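Local structure of protein FimX (Pseudomonas aeruginosa PAO1, 3HVA) at residues Y49-G54 against D93-A98. The protein serves as a c-di-GMP receptor built from GGDEF and EAL domains, and this chain is its GGDEF domain, whose signature motif is degenerate. Residues are numbered along the deposited sequence; the frame is centred on the assembly and turned at random.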
ATOM      1  N   TYR A  49      -2.372   0.493   4.131  1.00 16.41           N
ATOM      2  CA  TYR A  49      -1.835   1.816   3.851  1.00 19.20           C
ATOM      3  C   TYR A  49      -0.313   1.707   3.892  1.00 15.34           C
ATOM      4  O   TYR A  49       0.276   1.550   4.961  1.00 15.13           O
ATOM      5  CB  TYR A  49      -2.341   2.806   4.902  1.00 18.37           C
ATOM      6  CG  TYR A  49      -2.221   4.265   4.528  1.00 16.65           C
ATOM      7  CD1 TYR A  49      -3.315   4.972   4.041  1.00 17.08           C
ATOM      8  CD2 TYR A  49      -1.021   4.942   4.681  1.00 20.06           C
ATOM      9  CE1 TYR A  49      -3.209   6.311   3.708  1.00 21.72           C
ATOM     10  CE2 TYR A  49      -0.906   6.277   4.351  1.00 18.84           C
ATOM     11  CZ  TYR A  49      -2.002   6.956   3.866  1.00 21.34           C
ATOM     12  OH  TYR A  49      -1.890   8.287   3.536  1.00 19.23           O
ATOM     13  N   ILE A  50       0.323   1.780   2.727  1.00 17.16           N
ATOM     14  CA  ILE A  50       1.742   1.450   2.625  1.00 15.66           C
ATOM     15  C   ILE A  50       2.656   2.657   2.422  1.00 20.59           C
ATOM     16  O   ILE A  50       2.542   3.379   1.433  1.00 21.10           O
ATOM     17  CB  ILE A  50       2.000   0.430   1.495  1.00 13.06           C
ATOM     18  CG1 ILE A  50       1.006  -0.730   1.590  1.00 15.09           C
ATOM     19  CG2 ILE A  50       3.431  -0.079   1.554  1.00 16.12           C
ATOM     20  CD1 ILE A  50       1.069  -1.691   0.421  1.00 20.15           C
ATOM     21  N   HIS A  51       3.564   2.862   3.372  1.00 18.96           N
ATOM     22  CA  HIS A  51       4.615   3.863   3.240  1.00 17.32           C
ATOM     23  C   HIS A  51       5.866   3.221   2.660  1.00 17.76           C
ATOM     24  O   HIS A  51       6.237   2.115   3.053  1.00 18.65           O
ATOM     25  CB  HIS A  51       4.987   4.442   4.609  1.00 18.19           C
ATOM     26  CG  HIS A  51       4.005   5.436   5.146  1.00 18.58           C
ATOM     27  ND1 HIS A  51       3.594   6.540   4.434  1.00 22.68           N
ATOM     28  CD2 HIS A  51       3.381   5.509   6.347  1.00 20.71           C
ATOM     29  CE1 HIS A  51       2.744   7.242   5.162  1.00 21.79           C
ATOM     30  NE2 HIS A  51       2.598   6.636   6.328  1.00 21.33           N
ATOM     31  N   LEU A  52       6.520   3.906   1.730  1.00 20.53           N
ATOM     32  CA  LEU A  52       7.894   3.554   1.404  1.00 21.72           C
ATOM     33  C   LEU A  52       8.770   4.241   2.438  1.00 20.43           C
ATOM     34  O   LEU A  52       8.785   5.468   2.525  1.00 20.85           O
ATOM     35  CB  LEU A  52       8.287   4.014   0.001  1.00 17.11           C
ATOM     36  CG  LEU A  52       9.802   4.003  -0.230  1.00 12.88           C
ATOM     37  CD1 LEU A  52      10.382   2.630   0.083  1.00 14.13           C
ATOM     38  CD2 LEU A  52      10.160   4.429  -1.645  1.00 18.13           C
ATOM     39  N   ASN A  53       9.482   3.453   3.234  1.00 18.68           N
ATOM     40  CA  ASN A  53      10.321   4.009   4.288  1.00 17.41           C
ATOM     41  C   ASN A  53      11.520   4.773   3.739  1.00 15.98           C
ATOM     42  O   ASN A  53      12.130   4.364   2.752  1.00 18.06           O
ATOM     43  CB  ASN A  53      10.785   2.908   5.246  1.00 20.58           C
ATOM     44  CG  ASN A  53       9.692   2.464   6.197  1.00 15.79           C
ATOM     45  OD1 ASN A  53       9.642   1.306   6.612  1.00 19.98           O
ATOM     46  ND2 ASN A  53       8.805   3.388   6.548  1.00 14.68           N
ATOM     47  N   GLY A  54      11.848   5.888   4.384  1.00 22.98           N
ATOM     48  CA  GLY A  54      12.999   6.689   4.014  1.00 28.21           C
ATOM     49  C   GLY A  54      12.938   7.275   2.617  1.00 28.74           C
ATOM     50  O   GLY A  54      13.972   7.473   1.977  1.00 26.82           O
ATOM     51  N   ASP A  93       3.155  10.153  -3.496  1.00 25.93           N
ATOM     52  CA  ASP A  93       4.540  10.078  -3.953  1.00 25.53           C
ATOM     53  C   ASP A  93       5.265   8.847  -3.415  1.00 23.80           C
ATOM     54  O   ASP A  93       5.953   8.144  -4.155  1.00 22.45           O
ATOM     55  CB  ASP A  93       5.300  11.340  -3.543  1.00 29.76           C
ATOM     56  CG  ASP A  93       4.778  12.583  -4.231  1.00 29.54           C
ATOM     57  OD1 ASP A  93       4.232  12.458  -5.348  1.00 37.03           O
ATOM     58  OD2 ASP A  93       4.914  13.684  -3.658  1.00 29.66           O
ATOM     59  N   SER A  94       5.108   8.600  -2.120  1.00 23.57           N
ATOM     60  CA  SER A  94       5.796   7.502  -1.459  1.00 23.86           C
ATOM     61  C   SER A  94       4.798   6.584  -0.778  1.00 20.26           C
ATOM     62  O   SER A  94       5.153   5.816   0.116  1.00 20.88           O
ATOM     63  CB  SER A  94       6.766   8.053  -0.417  1.00 21.09           C
ATOM     64  OG  SER A  94       6.090   8.903   0.495  1.00 22.67           O
ATOM     65  N   ILE A  95       3.544   6.670  -1.203  1.00 22.09           N
ATOM     66  CA  ILE A  95       2.471   5.955  -0.534  1.00 20.71           C
ATOM     67  C   ILE A  95       1.667   5.087  -1.490  1.00 15.29           C
ATOM     68  O   ILE A  95       1.130   5.570  -2.488  1.00 15.81           O
ATOM     69  CB  ILE A  95       1.522   6.932   0.183  1.00 16.83           C
ATOM     70  CG1 ILE A  95       2.320   7.857   1.104  1.00 17.02           C
ATOM     71  CG2 ILE A  95       0.463   6.172   0.965  1.00 16.55           C
ATOM     72  CD1 ILE A  95       1.484   8.909   1.795  1.00 23.48           C
ATOM     73  N   PHE A  96       1.597   3.799  -1.176  1.00 16.60           N
ATOM     74  CA  PHE A  96       0.773   2.864  -1.926  1.00 15.22           C
ATOM     75  C   PHE A  96      -0.416   2.448  -1.074  1.00 20.12           C
ATOM     76  O   PHE A  96      -0.399   2.596   0.148  1.00 17.36           O
ATOM     77  CB  PHE A  96       1.590   1.633  -2.327  1.00 21.02           C
ATOM     78  CG  PHE A  96       2.690   1.928  -3.305  1.00 23.20           C
ATOM     79  CD1 PHE A  96       2.658   1.404  -4.586  1.00 23.67           C
ATOM     80  CD2 PHE A  96       3.757   2.733  -2.943  1.00 26.03           C
ATOM     81  CE1 PHE A  96       3.672   1.676  -5.485  1.00 17.92           C
ATOM     82  CE2 PHE A  96       4.771   3.008  -3.836  1.00 26.23           C
ATOM     83  CZ  PHE A  96       4.730   2.480  -5.109  1.00 23.57           C
ATOM     84  N   ALA A  97      -1.452   1.928  -1.722  1.00 17.63           N
ATOM     85  CA  ALA A  97      -2.633   1.460  -1.011  1.00 16.32           C
ATOM     86  C   ALA A  97      -3.097   0.122  -1.571  1.00 17.10           C
ATOM     87  O   ALA A  97      -3.059  -0.098  -2.780  1.00 14.28           O
ATOM     88  CB  ALA A  97      -3.746   2.490  -1.098  1.00 19.67           C
ATOM     89  N   ALA A  98      -3.531  -0.768  -0.686  1.00 19.16           N
ATOM     90  CA  ALA A  98      -4.028  -2.071  -1.102  1.00 17.59           C
ATOM     91  C   ALA A  98      -5.340  -2.398  -0.404  1.00 17.55           C
ATOM     92  O   ALA A  98      -5.449  -2.299   0.817  1.00 16.97           O
ATOM     93  CB  ALA A  98      -2.994  -3.150  -0.822  1.00 18.71           C
TER
HETATM   94  O   HOH W   1       6.365   7.686   2.767  1.00 30.36           O
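I95 lies against Y49 and H51 where two antiparallel strands, 45-52 and 95-101, run side by side in the central sheet of the GGDEF domain. Residues 93-96 read D-S-I-F, a degenerate form of the family's signature turn, with I95 where the motif normally carries glutamate. I95 turns its branched aliphatic surface to both rings. CG2 approaches Y49 CE2 at 3.7 Å, the two side chains crossing at a slant, while CG1 runs alongside the imidazole, 3.8 Å from H51 ND1. With CG anti to the backbone N (chi1 -162°), the Y49 ring stands up from its own strand, and I95 CG2 leans across to it. Helix 149-164 closes this face: Y49 stacks on H157, and H51 NE2 is hydrogen-bonded to D161, tying down the imidazole that I95 flanks.

On the other face, I50 and F96 form the hydrogen-bonded pair, their CB atoms 4.0 Å apart. Both are apolar, as suits a surface buried beneath helix 55-82, where each meets M78. Their backbones exchange two bonds: I50 N to F96 O at 2.8 Å, with the donor tilted 28° from the carbonyl plane, and F96 N to I50 O, where the donor lies in the plane of the I50 carbonyl. I50 O also receives the CA-H of I95.

At the end of strand 45-52, L52 N donates to S94 O, just ahead of strand 95-101, in a nearly straight bond (169° at the hydrogen). S94 supplies a compact hydroxyl to the same end: one water lies 2.6 Å from S94 OG and donates a longer bond to L52 O.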